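Local structure of arginine kinase (Cydia pomonella granulosis virus, 6VVG) at residues R112-E115 against A116-K119. The protein probably acts as a serine/threonine protein kinase and binds an adenine nucleotide, here AMP, in its ATP-binding cleft. Residues are numbered along the deposited sequence; the frame is centred on the assembly and turned at random.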
loop_
_atom_site.group_PDB
_atom_site.type_symbol
_atom_site.label_atom_id
_atom_site.label_comp_id
_atom_site.label_asym_id
_atom_site.label_seq_id
_atom_site.Cartn_x
_atom_site.Cartn_y
_atom_site.Cartn_z
ATOM N N ARG A 112 -24.466 -25.174 11.586
ATOM C CA ARG A 112 -23.657 -26.170 10.902
ATOM C C ARG A 112 -23.426 -25.756 9.456
ATOM O O ARG A 112 -24.275 -25.112 8.836
ATOM C CB ARG A 112 -24.305 -27.561 10.923
ATOM C CG ARG A 112 -25.028 -27.931 12.206
ATOM C CD ARG A 112 -25.355 -29.428 12.227
ATOM N NE ARG A 112 -25.762 -29.929 10.915
ATOM C CZ ARG A 112 -24.970 -30.606 10.091
ATOM N NH1 ARG A 112 -25.429 -31.019 8.917
ATOM N NH2 ARG A 112 -23.719 -30.875 10.441
ATOM N N LEU A 113 -22.275 -26.165 8.921
ATOM C CA LEU A 113 -21.921 -25.968 7.520
ATOM C C LEU A 113 -21.705 -27.340 6.892
ATOM O O LEU A 113 -20.743 -28.038 7.234
ATOM C CB LEU A 113 -20.659 -25.114 7.384
ATOM C CG LEU A 113 -20.705 -23.647 7.807
ATOM C CD1 LEU A 113 -19.293 -23.059 7.820
ATOM C CD2 LEU A 113 -21.607 -22.854 6.885
ATOM N N ASN A 114 -22.592 -27.734 5.979
ATOM C CA ASN A 114 -22.401 -28.991 5.269
ATOM C C ASN A 114 -21.406 -28.792 4.125
ATOM O O ASN A 114 -20.919 -27.686 3.871
ATOM C CB ASN A 114 -23.737 -29.542 4.769
ATOM C CG ASN A 114 -24.411 -28.643 3.750
ATOM O OD1 ASN A 114 -23.802 -27.725 3.203
ATOM N ND2 ASN A 114 -25.685 -28.909 3.490
ATOM N N GLU A 115 -21.096 -29.883 3.420
ATOM C CA GLU A 115 -20.072 -29.821 2.381
ATOM C C GLU A 115 -20.415 -28.779 1.324
ATOM O O GLU A 115 -19.547 -28.006 0.905
ATOM C CB GLU A 115 -19.881 -31.192 1.732
ATOM C CG GLU A 115 -18.945 -31.176 0.526
ATOM C CD GLU A 115 -18.238 -32.505 0.296
ATOM O OE1 GLU A 115 -18.431 -33.442 1.101
ATOM O OE2 GLU A 115 -17.481 -32.608 -0.695
ATOM N N ALA A 116 -21.673 -28.743 0.876
ATOM C CA ALA A 116 -22.064 -27.780 -0.149
ATOM C C ALA A 116 -21.830 -26.350 0.320
ATOM O O ALA A 116 -21.351 -25.505 -0.447
ATOM C CB ALA A 116 -23.530 -27.987 -0.527
ATOM N N ALA A 117 -22.151 -26.059 1.583
ATOM C CA ALA A 117 -21.930 -24.716 2.106
ATOM C C ALA A 117 -20.445 -24.380 2.141
ATOM O O ALA A 117 -20.050 -23.242 1.857
ATOM C CB ALA A 117 -22.539 -24.586 3.501
ATOM N N CYS A 118 -19.608 -25.355 2.499
ATOM C CA CYS A 118 -18.167 -25.119 2.521
ATOM C C CYS A 118 -17.634 -24.881 1.113
ATOM O O CYS A 118 -16.805 -23.991 0.901
ATOM C CB CYS A 118 -17.455 -26.300 3.176
ATOM S SG CYS A 118 -17.830 -26.527 4.928
ATOM N N LYS A 119 -18.101 -25.666 0.140
ATOM C CA LYS A 119 -17.679 -25.471 -1.243
ATOM C C LYS A 119 -17.956 -24.046 -1.699
ATOM O O LYS A 119 -17.072 -23.365 -2.227
ATOM C CB LYS A 119 -18.398 -26.476 -2.141
ATOM C CG LYS A 119 -18.040 -26.386 -3.613
ATOM C CD LYS A 119 -18.687 -27.523 -4.406
ATOM C CE LYS A 119 -18.494 -27.327 -5.904
ATOM N NZ LYS A 119 -19.127 -28.408 -6.707
#
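The flat carboxamide of Asn114 meets the start of the helix through its oxygen: OD1 points at the backbone N-H of Ala117, 2.9 Å from its N, while the methyls of Ala116 and Ala117 flank that oxygen from opposite sides of the amide plane, Ala117 CB at 3.4 Å from OD1. The N-H reaches the oxygen almost head-on, with a C=O...N angle of 167°. A chi1 of 64° sets CG between the backbone N and the carbonyl carbon, turning the amide so that OD1 faces the N-H of Ala117 at the open end of the first turn. This makes Asn114 the N-cap of helix 115-133, the αE helix of the protein kinase C-lobe, away from the nucleotide. The i to i+4 backbone bonding of the helix starts at the same residue: Cys118 N bonds to Asn114 O at 3.0 Å, and Lys119 N to Glu115 O at 2.9 Å. Ahead of the cap, Leu113 leans on the helix, its CD2 3.9 Å from Ala117 CB and its CB 4.0 Å from Cys118 SG; both Leu113 and Cys118 also pack on Ile206 of helix 192-208. The extended side chains of Glu115 and Lys119 lead away from the cap and end in hydrogen bonds, Glu115 OE2 with Ser246 OG and Lys119 NZ with Cys278 O.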